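Local coordinates for protein probable thiosulfate sulfurtransferase (Thermus thermophilus, PDB 2EG4) that probably transfers sulfur from thiosulfate to an acceptor such as cyanide, as its rhodanese relatives do, and binds a zinc ion, at residues G50-E53 with L54-L58; L75-T78 with A79-G83; L179-Q182 with P183-V187; K162-L166 with E167-S171; S217-E220 with W221-G225. One frame throughout, in Å; residues are numbered along the deposited sequence.

Contact 1 (G50-E53 with L54-L58); sequences GLTE and LFQTL
E53 O takes two donors from T57, its backbone N and its OG1, each at 2.9 Å, and the two reach the carbonyl from opposite faces of its plane. This is the last part of helix 41-57 in the first rhodanese-like domain, and both bonds span one helical turn, from i to i+4. OG1 can bend back to the backbone because it stands beside its own N, trans to the carbonyl carbon (chi1 -61°). The carboxylate of E53 also lies near T57, but its chief partner is R110, with which OE1 forms a salt bridge. Three more backbone bonds continue the helix: F55 N to L51 O at 2.8 Å is the straightest, with an angle of 169° at the hydrogen, and L54 and Q56 donate to G50 O and T52 O.

One residue along, Q56 runs alongside T52, with NE2 3.9 Å from T52 CG2. The amide of Q56 is held by R110 through OE1 and by V113 O through NE2, while T52 OG1 accepts from A115 N. The packing is led by F55, whose ring lies beside L51 and also touches L82 of helix 73-84. Were F55 an alanine, L51 CB and CD2 would probably lose the ring they pack on, and a gap would open toward helix 73-84. L51 CB sits over the ring face, 4.2 Å from the F55 centroid and 23° off its normal, a CH-pi contact; L51 O lies above that same face, offset toward the rim, 3.0 Å from F55 CG.

Contact 2 (L75-T78 with A79-G83); sequences LCRT and AFFLG
C76 O accepts from F80 N at 2.8 Å, the shortest of four i to i+4 backbone bonds that run through this part of helix 73-84. L82 N donates to T78 O at 3.1 Å, and A79 N and F81 N complete the set by donating to L75 O and R77 O.

Among side chains the main meeting is that of R77 with F81. They run side by side, and the guanidinium stands almost perpendicular to the ring, the planes 86° apart. F81 CE2 comes over one face of the guanidinium, 3.4 Å from R77 NH1, while that nitrogen lies in the plane of the ring at its edge, so this is not a cation-pi stack. A chi1 of -162°, which turns CG away from the backbone N, and a chain extended as far as NE let the arginine carry its charge past the ring. Nearer the backbone, F81 CD2 lies 3.2 Å from R77 O.

The polar end is satisfied by carbonyls of other parts of the chain: NH1 by L31 O, NH2 by P34 O and NE by S193 O. A leucine at R77 would probably leave these three carbonyls without this donor group and take away the guanidinium face that F81 CE2 packs against.

Helix 73-84 is the crossover of the beta-alpha-beta unit between strands 64-67 and 89-92. L75, A79 and L82 rest on both strands, whereas C76 and A79 meet helix 195-206 of the second rhodanese-like domain, and F80 packs edge-to-face on F201.

Contact 3 (L179-Q182 with P183-V187); sequences LGLQ and PGQEV
L181 and Q185 meet where the chain leaves helix 175-179 and turns into strand 186-190, and the close part of the contact is built round the Q185 side chain. Its CG lies trans to the backbone N (chi1 -176°) and the chain stays extended, which carries the amide back to L181 and Q182. There Q185 OE1 comes 3.3 Å from L181 CA and receives a weak hydrogen bond from Q182 N, also 3.3 Å long, with an angle of only 128° at the hydrogen. The two side chains cross at about a right angle, L181 CD2 lying 3.8 Å from both Q185 NE2 and Q185 OE1. Beyond it, V187 CG2 touches L181 CD2 at 4.1 Å, on the side where V187 is buried and L181 and Q185 also rest on L133.

The turn itself is a type II beta turn from Q182 to Q185, closed by Q185 N to Q182 O at 3.1 Å and 155°. P183 takes its second position; G184 has positive phi in the third, where a side chain would jam against the preceding carbonyl. G180, likewise with positive phi, is the C-prime residue of the Schellman motif ending helix 175-179.

The outer side is looser. Q182 and P183 lie exposed at the surface, and the Q182 amide leads away from the turn.

The chemistry implies that the backbone carries most of the hold: the sound Q185 N to Q182 O bond closes the turn, the weak side-chain bond can add only a little, and the two glycines fit the positive-phi positions.

Contact 4 (K162-L166 with E167-S171); sequences KNAPL and ELFLS
F169 N donates to L166 O at 2.8 Å, the shorter of the two backbone bonds across the contact, and F169 CB packs beside the same oxygen. The bond is bent, 140° at the hydrogen, and the donor stands above the carbonyl plane. L168 N reaches P165 O in the same way, at 3.0 Å. These successive i to i+3 bonds, continued by L170 N to E167 O, give a short helical run without the regular alpha bonds.

F169, with CG beside its backbone N (chi1 -67°), sends its ring back along the incoming chain. The ring presents its edge to two carbonyls lying near its plane, with CE2 3.3 Å from A164 O and CD2 3.5 Å from L166 O. The same CE2 also packs on A164 CB, at 4.0 Å. L168 runs alongside the proline, CD1 being 3.8 Å from P165 CD. E167 bends at chi2, which brings OE1 within 3.7 Å of P165 CB.

The run follows strand 162-163, the edge strand of the second domain's parallel sheet, where K162 and A164 bond to D136. Beyond it, F169 fits between helix 175-179 and helix 195-206, touching L175, L179, A200 and L204, while L166 meets R196 and V199.

Contact 5 (S217-E220 with W221-G225); sequences SMHE and WLQEG. With ZN (zinc ion), chain C.
S217 O receives a hydrogen bond from W221 N at 3.0 Å. The hydroxyl of S217 bonds to Y214 O and C191 N. M218 O then accepts from L222 N, while its side chain bends at chi2 toward W221. There CE meets W221 CD1 at 3.8 Å and SD stands 5.1 Å from the centroid of the five-membered ring, 39° off its normal: an oblique Met-aromatic contact.

H219 is one of the four zinc ligands. Its chi1 of -172° turns the ring so that ND1 faces the zinc ion, which it binds at 2.1 Å, while CD2 and NE2 of H219 face Q223 CG, both 4.0 Å away; C151, C152 and H192 complete the site. Helix 217-223 thus brings a metal ligand to the second rhodanese-like domain, following strand 210-213 of its parallel sheet. One water sits over a face of the imidazole and joins the residues, donating to H219 O and accepting from Q223 NE2 at 2.7 Å.

E220 O takes E224 N at 2.9 Å, and the two glutamates run side by side, CG to CG 4.1 Å. Their carboxylates, turned 80° apart, have separate partners: E220 OE1 the Y214 hydroxyl, E220 OE2 the L38 amide, and E224 OE2 the R37 guanidinium in a salt bridge.

Overall arrangement
Along the chain the order is contact 1, 2, 4, 3, 5, with the first two in one rhodanese-like domain and the others in its repeat, each domain having a four-stranded parallel sheet of order 2-1-3-4. Contacts 1 and 2, centres 14 Å apart, touch where helix 41-57 packs on helix 73-84 (F55 CZ to L82 O 3.7 Å). Contacts 3 and 4, whose centres are also 14 Å apart, meet through L179 on F169 and A164, both belonging to the sheet of the second domain. The centre of contact 2 lies about 4 Å from the chain centre, where helix 73-84 meets helix 195-206; the R77 side chain is about 8 Å from those of H192 and H219, placing the zinc site near the domain interface.

Contact 1 (G50-E53 with L54-L58)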
loop_
_atom_site.group_PDB
_atom_site.type_symbol
_atom_site.label_atom_id
_atom_site.label_comp_id
_atom_site.label_asym_id
_atom_site.label_seq_id
_atom_site.Cartn_x
_atom_site.Cartn_y
_atom_site.Cartn_z
ATOM N N GLY A 50 2.600 15.750 4.220
ATOM C CA GLY A 50 3.575 15.257 3.253
ATOM C C GLY A 50 2.868 14.817 1.976
ATOM O O GLY A 50 3.375 15.033 0.865
ATOM N N LEU A 51 1.694 14.208 2.124
ATOM C CA LEU A 51 0.931 13.791 0.945
ATOM C C LEU A 51 0.430 15.033 0.205
ATOM O O LEU A 51 0.445 15.074 -1.014
ATOM C CB LEU A 51 -0.236 12.893 1.345
ATOM C CG LEU A 51 0.201 11.500 1.825
ATOM C CD1 LEU A 51 -0.942 10.759 2.516
ATOM C CD2 LEU A 51 0.668 10.681 0.618
ATOM N N THR A 52 -0.006 16.054 0.936
ATOM C CA THR A 52 -0.459 17.281 0.259
ATOM C C THR A 52 0.655 17.845 -0.615
ATOM O O THR A 52 0.431 18.224 -1.770
ATOM C CB THR A 52 -0.840 18.384 1.263
ATOM O OG1 THR A 52 -2.066 18.038 1.899
ATOM C CG2 THR A 52 -1.046 19.711 0.551
ATOM N N GLU A 53 1.860 17.903 -0.061
ATOM C CA GLU A 53 3.001 18.457 -0.780
ATOM C C GLU A 53 3.301 17.628 -2.020
ATOM O O GLU A 53 3.583 18.167 -3.090
ATOM C CB GLU A 53 4.232 18.496 0.118
ATOM C CG GLU A 53 5.506 18.878 -0.598
ATOM C CD GLU A 53 5.455 20.267 -1.227
ATOM O OE1 GLU A 53 4.575 21.074 -0.863
ATOM O OE2 GLU A 53 6.317 20.552 -2.087
ATOM N N LEU A 54 3.227 16.316 -1.857
ATOM C CA LEU A 54 3.482 15.394 -2.960
ATOM C C LEU A 54 2.432 15.540 -4.048
ATOM O O LEU A 54 2.759 15.608 -5.240
ATOM C CB LEU A 54 3.484 13.963 -2.433
ATOM C CG LEU A 54 3.714 12.855 -3.471
ATOM C CD1 LEU A 54 5.132 12.899 -4.020
ATOM C CD2 LEU A 54 3.469 11.516 -2.792
ATOM N N PHE A 55 1.168 15.573 -3.643
ATOM C CA PHE A 55 0.068 15.713 -4.588
ATOM C C PHE A 55 0.195 17.012 -5.381
ATOM O O PHE A 55 -0.004 17.030 -6.597
ATOM C CB PHE A 55 -1.271 15.712 -3.859
ATOM C CG PHE A 55 -1.607 14.414 -3.147
ATOM C CD1 PHE A 55 -0.765 13.311 -3.208
ATOM C CD2 PHE A 55 -2.798 14.307 -2.435
ATOM C CE1 PHE A 55 -1.108 12.102 -2.557
ATOM C CE2 PHE A 55 -3.145 13.125 -1.791
ATOM C CZ PHE A 55 -2.303 12.019 -1.851
ATOM N N GLN A 56 0.530 18.103 -4.697
ATOM C CA GLN A 56 0.666 19.387 -5.382
ATOM C C GLN A 56 1.866 19.427 -6.320
ATOM O O GLN A 56 1.765 19.904 -7.453
ATOM C CB GLN A 56 0.761 20.528 -4.361
ATOM C CG GLN A 56 -0.445 20.594 -3.450
ATOM C CD GLN A 56 -0.500 21.874 -2.638
ATOM O OE1 GLN A 56 0.531 22.483 -2.349
ATOM N NE2 GLN A 56 -1.702 22.274 -2.250
ATOM N N THR A 57 2.997 18.912 -5.862
ATOM C CA THR A 57 4.211 18.914 -6.666
ATOM C C THR A 57 4.058 18.077 -7.935
ATOM O O THR A 57 4.586 18.453 -8.984
ATOM C CB THR A 57 5.425 18.412 -5.851
ATOM O OG1 THR A 57 5.641 19.282 -4.730
ATOM C CG2 THR A 57 6.680 18.439 -6.698
ATOM N N LEU A 58 3.338 16.955 -7.842
ATOM C CA LEU A 58 3.120 16.081 -9.014
ATOM C C LEU A 58 1.875 16.448 -9.823
ATOM O O LEU A 58 1.570 15.822 -10.850
ATOM C CB LEU A 58 3.008 14.617 -8.579
ATOM C CG LEU A 58 4.297 13.975 -8.076
ATOM C CD1 LEU A 58 4.060 12.482 -7.848
ATOM C CD2 LEU A 58 5.408 14.171 -9.074
#

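Contact 2 (L75-T78 with A79-G83)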
loop_
_atom_site.group_PDB
_atom_site.type_symbol
_atom_site.label_atom_id
_atom_site.label_comp_id
_atom_site.label_asym_id
_atom_site.label_seq_id
_atom_site.Cartn_x
_atom_site.Cartn_y
_atom_site.Cartn_z
ATOM N N LEU A 75 3.665 -1.002 -6.515
ATOM C CA LEU A 75 2.447 -0.395 -7.040
ATOM C C LEU A 75 1.386 -0.239 -5.945
ATOM O O LEU A 75 0.816 0.820 -5.780
ATOM C CB LEU A 75 1.880 -1.259 -8.181
ATOM C CG LEU A 75 0.457 -0.925 -8.646
ATOM C CD1 LEU A 75 0.436 0.462 -9.303
ATOM C CD2 LEU A 75 -0.018 -1.989 -9.643
ATOM N N CYS A 76 1.146 -1.293 -5.176
ATOM C CA CYS A 76 0.114 -1.214 -4.154
ATOM C C CYS A 76 0.474 -0.328 -2.964
ATOM O O CYS A 76 -0.389 0.364 -2.443
ATOM C CB CYS A 76 -0.253 -2.620 -3.716
ATOM S SG CYS A 76 -1.002 -3.587 -5.051
ATOM N N ARG A 77 1.733 -0.295 -2.555
ATOM C CA ARG A 77 2.041 0.584 -1.420
ATOM C C ARG A 77 1.922 2.033 -1.881
ATOM O O ARG A 77 1.426 2.874 -1.154
ATOM C CB ARG A 77 3.437 0.334 -0.858
ATOM C CG ARG A 77 3.579 0.920 0.568
ATOM C CD ARG A 77 5.036 0.853 1.057
ATOM N NE ARG A 77 5.170 1.142 2.493
ATOM C CZ ARG A 77 5.897 2.132 3.007
ATOM N NH1 ARG A 77 6.572 2.969 2.210
ATOM N NH2 ARG A 77 5.992 2.259 4.326
ATOM N N THR A 78 2.327 2.302 -3.121
ATOM C CA THR A 78 2.216 3.654 -3.632
ATOM C C THR A 78 0.732 4.015 -3.777
ATOM O O THR A 78 0.328 5.101 -3.369
ATOM C CB THR A 78 2.982 3.805 -4.973
ATOM O OG1 THR A 78 4.360 3.425 -4.771
ATOM C CG2 THR A 78 2.965 5.274 -5.434
ATOM N N ALA A 79 -0.083 3.114 -4.340
ATOM C CA ALA A 79 -1.512 3.391 -4.478
ATOM C C ALA A 79 -2.155 3.572 -3.110
ATOM O O ALA A 79 -3.076 4.378 -2.946
ATOM C CB ALA A 79 -2.212 2.254 -5.242
ATOM N N PHE A 80 -1.665 2.811 -2.144
ATOM C CA PHE A 80 -2.186 2.900 -0.791
ATOM C C PHE A 80 -1.965 4.305 -0.232
ATOM O O PHE A 80 -2.875 4.891 0.350
ATOM C CB PHE A 80 -1.535 1.879 0.127
ATOM C CG PHE A 80 -2.107 1.902 1.520
ATOM C CD1 PHE A 80 -3.404 1.437 1.758
ATOM C CD2 PHE A 80 -1.394 2.482 2.565
ATOM C CE1 PHE A 80 -3.982 1.559 3.019
ATOM C CE2 PHE A 80 -1.971 2.606 3.838
ATOM C CZ PHE A 80 -3.260 2.147 4.058
ATOM N N PHE A 81 -0.776 4.851 -0.411
ATOM C CA PHE A 81 -0.530 6.210 0.078
ATOM C C PHE A 81 -1.425 7.230 -0.630
ATOM O O PHE A 81 -1.980 8.127 0.005
ATOM C CB PHE A 81 0.934 6.615 -0.155
ATOM C CG PHE A 81 1.875 6.140 0.907
ATOM C CD1 PHE A 81 1.846 6.710 2.180
ATOM C CD2 PHE A 81 2.813 5.168 0.635
ATOM C CE1 PHE A 81 2.759 6.306 3.163
ATOM C CE2 PHE A 81 3.744 4.750 1.605
ATOM C CZ PHE A 81 3.712 5.329 2.881
ATOM N N LEU A 82 -1.547 7.132 -1.962
ATOM C CA LEU A 82 -2.366 8.118 -2.660
ATOM C C LEU A 82 -3.834 8.036 -2.233
ATOM O O LEU A 82 -4.479 9.071 -2.039
ATOM C CB LEU A 82 -2.201 7.954 -4.185
ATOM C CG LEU A 82 -1.100 8.830 -4.821
ATOM C CD1 LEU A 82 0.172 8.753 -4.018
ATOM C CD2 LEU A 82 -0.843 8.414 -6.283
ATOM N N GLY A 83 -4.350 6.817 -2.066
ATOM C CA GLY A 83 -5.733 6.650 -1.641
ATOM C C GLY A 83 -5.908 7.108 -0.193
ATOM O O GLY A 83 -6.939 7.660 0.196
#

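Contact 3 (L179-Q182 with P183-V187)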
loop_
_atom_site.group_PDB
_atom_site.type_symbol
_atom_site.label_atom_id
_atom_site.label_comp_id
_atom_site.label_asym_id
_atom_site.label_seq_id
_atom_site.Cartn_x
_atom_site.Cartn_y
_atom_site.Cartn_z
ATOM N N LEU A 179 -9.787 -18.557 3.119
ATOM C CA LEU A 179 -9.379 -17.785 4.289
ATOM C C LEU A 179 -10.464 -17.778 5.362
ATOM O O LEU A 179 -10.222 -17.380 6.499
ATOM C CB LEU A 179 -9.041 -16.345 3.891
ATOM C CG LEU A 179 -7.774 -16.101 3.065
ATOM C CD1 LEU A 179 -7.691 -14.616 2.702
ATOM C CD2 LEU A 179 -6.546 -16.522 3.850
ATOM N N GLY A 180 -11.662 -18.216 4.994
ATOM C CA GLY A 180 -12.746 -18.239 5.957
ATOM C C GLY A 180 -13.269 -16.851 6.279
ATOM O O GLY A 180 -13.690 -16.584 7.405
ATOM N N LEU A 181 -13.235 -15.963 5.293
ATOM C CA LEU A 181 -13.728 -14.607 5.476
ATOM C C LEU A 181 -14.987 -14.449 4.643
ATOM O O LEU A 181 -15.384 -15.361 3.925
ATOM C CB LEU A 181 -12.684 -13.585 5.003
ATOM C CG LEU A 181 -11.274 -13.717 5.574
ATOM C CD1 LEU A 181 -10.348 -12.744 4.857
ATOM C CD2 LEU A 181 -11.288 -13.450 7.071
ATOM N N GLN A 182 -15.613 -13.285 4.737
ATOM C CA GLN A 182 -16.807 -13.014 3.958
ATOM C C GLN A 182 -16.974 -11.517 3.796
ATOM O O GLN A 182 -16.471 -10.734 4.603
ATOM C CB GLN A 182 -18.040 -13.619 4.634
ATOM C CG GLN A 182 -18.264 -13.163 6.051
ATOM C CD GLN A 182 -19.334 -13.986 6.737
ATOM O OE1 GLN A 182 -20.483 -14.031 6.289
ATOM N NE2 GLN A 182 -18.961 -14.651 7.828
ATOM N N PRO A 183 -17.676 -11.094 2.738
ATOM C CA PRO A 183 -17.878 -9.665 2.516
ATOM C C PRO A 183 -18.322 -8.936 3.778
ATOM O O PRO A 183 -19.083 -9.475 4.585
ATOM C CB PRO A 183 -18.937 -9.637 1.422
ATOM C CG PRO A 183 -18.586 -10.844 0.609
ATOM C CD PRO A 183 -18.317 -11.887 1.671
ATOM N N GLY A 184 -17.823 -7.717 3.946
ATOM C CA GLY A 184 -18.182 -6.916 5.095
ATOM C C GLY A 184 -17.367 -7.150 6.347
ATOM O O GLY A 184 -17.433 -6.345 7.271
ATOM N N GLN A 185 -16.604 -8.241 6.384
ATOM C CA GLN A 185 -15.780 -8.572 7.540
ATOM C C GLN A 185 -14.569 -7.662 7.710
ATOM O O GLN A 185 -13.876 -7.359 6.738
ATOM C CB GLN A 185 -15.288 -10.020 7.444
ATOM C CG GLN A 185 -14.500 -10.479 8.657
ATOM C CD GLN A 185 -14.393 -11.989 8.745
ATOM O OE1 GLN A 185 -14.921 -12.709 7.897
ATOM N NE2 GLN A 185 -13.712 -12.479 9.781
ATOM N N GLU A 186 -14.326 -7.246 8.950
ATOM C CA GLU A 186 -13.190 -6.388 9.285
ATOM C C GLU A 186 -11.935 -7.244 9.373
ATOM O O GLU A 186 -11.857 -8.173 10.177
ATOM C CB GLU A 186 -13.404 -5.708 10.637
ATOM C CG GLU A 186 -14.485 -4.653 10.651
ATOM C CD GLU A 186 -14.082 -3.392 9.904
ATOM O OE1 GLU A 186 -12.877 -3.042 9.931
ATOM O OE2 GLU A 186 -14.970 -2.753 9.306
ATOM N N VAL A 187 -10.944 -6.918 8.559
ATOM C CA VAL A 187 -9.705 -7.680 8.557
ATOM C C VAL A 187 -8.554 -6.696 8.514
ATOM O O VAL A 187 -8.598 -5.737 7.755
ATOM C CB VAL A 187 -9.612 -8.571 7.311
ATOM C CG1 VAL A 187 -8.367 -9.462 7.392
ATOM C CG2 VAL A 187 -10.878 -9.411 7.185
#

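Contact 4 (K162-L166 with E167-S171)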
loop_
_atom_site.group_PDB
_atom_site.type_symbol
_atom_site.label_atom_id
_atom_site.label_comp_id
_atom_site.label_asym_id
_atom_site.label_seq_id
_atom_site.Cartn_x
_atom_site.Cartn_y
_atom_site.Cartn_z
ATOM N N LYS A 162 -2.653 -14.274 12.427
ATOM C CA LYS A 162 -2.698 -15.504 11.640
ATOM C C LYS A 162 -1.925 -15.274 10.356
ATOM O O LYS A 162 -1.988 -14.193 9.777
ATOM C CB LYS A 162 -4.146 -15.872 11.322
ATOM C CG LYS A 162 -5.042 -15.948 12.560
ATOM C CD LYS A 162 -4.509 -16.941 13.585
ATOM C CE LYS A 162 -5.429 -17.020 14.804
ATOM N NZ LYS A 162 -4.880 -17.912 15.869
ATOM N N ASN A 163 -1.202 -16.296 9.910
ATOM C CA ASN A 163 -0.395 -16.182 8.701
ATOM C C ASN A 163 -1.226 -16.434 7.437
ATOM O O ASN A 163 -1.916 -17.450 7.314
ATOM C CB ASN A 163 0.772 -17.173 8.801
ATOM C CG ASN A 163 1.828 -16.989 7.712
ATOM O OD1 ASN A 163 2.594 -17.921 7.425
ATOM N ND2 ASN A 163 1.896 -15.794 7.123
ATOM N N ALA A 164 -1.191 -15.475 6.515
ATOM C CA ALA A 164 -1.888 -15.585 5.238
ATOM C C ALA A 164 -0.899 -15.003 4.222
ATOM O O ALA A 164 -1.009 -13.841 3.818
ATOM C CB ALA A 164 -3.202 -14.783 5.246
ATOM N N PRO A 165 0.112 -15.807 3.827
ATOM C CA PRO A 165 1.152 -15.409 2.868
ATOM C C PRO A 165 0.607 -14.699 1.642
ATOM O O PRO A 165 -0.406 -15.100 1.084
ATOM C CB PRO A 165 1.832 -16.728 2.520
ATOM C CG PRO A 165 1.716 -17.493 3.823
ATOM C CD PRO A 165 0.277 -17.220 4.217
ATOM N N LEU A 166 1.310 -13.640 1.245
ATOM C CA LEU A 166 0.949 -12.810 0.098
ATOM C C LEU A 166 0.464 -13.604 -1.112
ATOM O O LEU A 166 -0.548 -13.254 -1.746
ATOM C CB LEU A 166 2.162 -11.966 -0.307
ATOM C CG LEU A 166 2.041 -11.137 -1.587
ATOM C CD1 LEU A 166 1.050 -10.002 -1.371
ATOM C CD2 LEU A 166 3.410 -10.591 -1.970
ATOM N N GLU A 167 1.211 -14.659 -1.433
ATOM C CA GLU A 167 0.919 -15.530 -2.573
ATOM C C GLU A 167 -0.555 -15.908 -2.689
ATOM O O GLU A 167 -1.127 -15.881 -3.782
ATOM C CB GLU A 167 1.773 -16.794 -2.475
ATOM C CG GLU A 167 3.273 -16.575 -2.684
ATOM C CD GLU A 167 3.888 -15.535 -1.751
ATOM O OE1 GLU A 167 3.717 -15.644 -0.516
ATOM O OE2 GLU A 167 4.560 -14.609 -2.266
ATOM N N LEU A 168 -1.169 -16.253 -1.565
ATOM C CA LEU A 168 -2.578 -16.639 -1.546
ATOM C C LEU A 168 -3.497 -15.590 -2.174
ATOM O O LEU A 168 -4.492 -15.925 -2.814
ATOM C CB LEU A 168 -3.040 -16.874 -0.101
ATOM C CG LEU A 168 -2.357 -17.959 0.721
ATOM C CD1 LEU A 168 -2.832 -17.882 2.179
ATOM C CD2 LEU A 168 -2.685 -19.324 0.113
ATOM N N PHE A 169 -3.167 -14.319 -1.979
ATOM C CA PHE A 169 -3.990 -13.237 -2.496
ATOM C C PHE A 169 -3.937 -13.093 -4.009
ATOM O O PHE A 169 -4.753 -12.381 -4.594
ATOM C CB PHE A 169 -3.589 -11.926 -1.809
ATOM C CG PHE A 169 -3.915 -11.907 -0.346
ATOM C CD1 PHE A 169 -5.158 -11.456 0.091
ATOM C CD2 PHE A 169 -3.015 -12.415 0.588
ATOM C CE1 PHE A 169 -5.505 -11.518 1.442
ATOM C CE2 PHE A 169 -3.348 -12.477 1.934
ATOM C CZ PHE A 169 -4.599 -12.028 2.360
ATOM N N LEU A 170 -2.991 -13.781 -4.639
ATOM C CA LEU A 170 -2.844 -13.710 -6.090
ATOM C C LEU A 170 -3.805 -14.654 -6.809
ATOM O O LEU A 170 -3.882 -14.666 -8.037
ATOM C CB LEU A 170 -1.398 -14.012 -6.476
ATOM C CG LEU A 170 -0.382 -13.150 -5.721
ATOM C CD1 LEU A 170 1.011 -13.508 -6.187
ATOM C CD2 LEU A 170 -0.657 -11.657 -5.949
ATOM N N SER A 171 -4.529 -15.450 -6.033
ATOM C CA SER A 171 -5.510 -16.369 -6.574
ATOM C C SER A 171 -6.830 -16.024 -5.902
ATOM O O SER A 171 -7.315 -16.755 -5.038
ATOM C CB SER A 171 -5.108 -17.813 -6.277
ATOM O OG SER A 171 -3.927 -18.146 -6.984
#

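Contact 5 (S217-E220 with W221-G225)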
loop_
_atom_site.group_PDB
_atom_site.type_symbol
_atom_site.label_atom_id
_atom_site.label_comp_id
_atom_site.label_asym_id
_atom_site.label_seq_id
_atom_site.Cartn_x
_atom_site.Cartn_y
_atom_site.Cartn_z
ATOM N N SER A 217 3.415 -1.478 10.414
ATOM C CA SER A 217 3.745 -2.896 10.361
ATOM C C SER A 217 4.786 -3.343 11.380
ATOM O O SER A 217 5.002 -2.676 12.394
ATOM C CB SER A 217 4.196 -3.298 8.953
ATOM O OG SER A 217 3.078 -3.614 8.137
ATOM N N MET A 218 5.411 -4.489 11.117
ATOM C CA MET A 218 6.398 -5.066 12.041
ATOM C C MET A 218 7.610 -4.173 12.361
ATOM O O MET A 218 8.137 -4.204 13.479
ATOM C CB MET A 218 6.866 -6.430 11.502
ATOM C CG MET A 218 7.129 -7.480 12.573
ATOM S SD MET A 218 5.662 -7.883 13.614
ATOM C CE MET A 218 6.524 -8.305 15.104
ATOM N N HIS A 219 8.062 -3.373 11.403
ATOM C CA HIS A 219 9.187 -2.492 11.698
ATOM C C HIS A 219 8.799 -1.545 12.838
ATOM O O HIS A 219 9.512 -1.443 13.842
ATOM C CB HIS A 219 9.603 -1.686 10.456
ATOM C CG HIS A 219 10.862 -0.899 10.650
ATOM N ND1 HIS A 219 12.114 -1.428 10.415
ATOM C CD2 HIS A 219 11.066 0.362 11.100
ATOM C CE1 HIS A 219 13.034 -0.526 10.711
ATOM N NE2 HIS A 219 12.425 0.566 11.130
ATOM N N GLU A 220 7.659 -0.868 12.712
ATOM C CA GLU A 220 7.254 0.046 13.767
ATOM C C GLU A 220 6.988 -0.702 15.063
ATOM O O GLU A 220 7.414 -0.276 16.127
ATOM C CB GLU A 220 5.995 0.804 13.387
ATOM C CG GLU A 220 5.539 1.707 14.510
ATOM C CD GLU A 220 4.205 2.328 14.247
ATOM O OE1 GLU A 220 3.286 1.603 13.794
ATOM O OE2 GLU A 220 4.060 3.543 14.514
ATOM N N TRP A 221 6.297 -1.833 14.959
ATOM C CA TRP A 221 5.942 -2.622 16.135
ATOM C C TRP A 221 7.170 -2.942 16.978
ATOM O O TRP A 221 7.143 -2.817 18.203
ATOM C CB TRP A 221 5.218 -3.913 15.701
ATOM C CG TRP A 221 4.617 -4.717 16.850
ATOM C CD1 TRP A 221 5.230 -5.693 17.591
ATOM C CD2 TRP A 221 3.280 -4.604 17.367
ATOM N NE1 TRP A 221 4.351 -6.195 18.542
ATOM C CE2 TRP A 221 3.152 -5.543 18.425
ATOM C CE3 TRP A 221 2.181 -3.804 17.040
ATOM C CZ2 TRP A 221 1.961 -5.697 19.157
ATOM C CZ3 TRP A 221 0.995 -3.955 17.760
ATOM C CH2 TRP A 221 0.896 -4.899 18.807
ATOM N N LEU A 222 8.254 -3.333 16.324
ATOM C CA LEU A 222 9.483 -3.650 17.048
ATOM C C LEU A 222 10.191 -2.393 17.565
ATOM O O LEU A 222 10.716 -2.393 18.671
ATOM C CB LEU A 222 10.435 -4.452 16.157
ATOM C CG LEU A 222 9.978 -5.891 15.862
ATOM C CD1 LEU A 222 10.922 -6.550 14.862
ATOM C CD2 LEU A 222 9.935 -6.697 17.178
ATOM N N GLN A 223 10.199 -1.321 16.780
ATOM C CA GLN A 223 10.850 -0.096 17.253
ATOM C C GLN A 223 10.186 0.392 18.541
ATOM O O GLN A 223 10.845 0.916 19.439
ATOM C CB GLN A 223 10.786 0.992 16.177
ATOM C CG GLN A 223 11.755 0.750 15.023
ATOM C CD GLN A 223 13.194 0.549 15.509
ATOM O OE1 GLN A 223 13.706 1.339 16.309
ATOM N NE2 GLN A 223 13.849 -0.504 15.021
ATOM N N GLU A 224 8.875 0.196 18.637
ATOM C CA GLU A 224 8.105 0.620 19.802
ATOM C C GLU A 224 8.291 -0.286 21.021
ATOM O O GLU A 224 7.908 0.077 22.125
ATOM C CB GLU A 224 6.619 0.680 19.447
ATOM C CG GLU A 224 6.229 1.869 18.562
ATOM C CD GLU A 224 6.317 3.174 19.328
ATOM O OE1 GLU A 224 5.818 3.226 20.467
ATOM O OE2 GLU A 224 6.872 4.152 18.793
ATOM N N GLY A 225 8.861 -1.469 20.816
ATOM C CA GLY A 225 9.080 -2.383 21.925
ATOM C C GLY A 225 7.846 -3.150 22.379
ATOM O O GLY A 225 7.776 -3.638 23.514
HETATM ZN ZN ZN C . 12.719 -3.380 9.800
HETATM O O HOH W 1 12.162 -2.331 13.872
#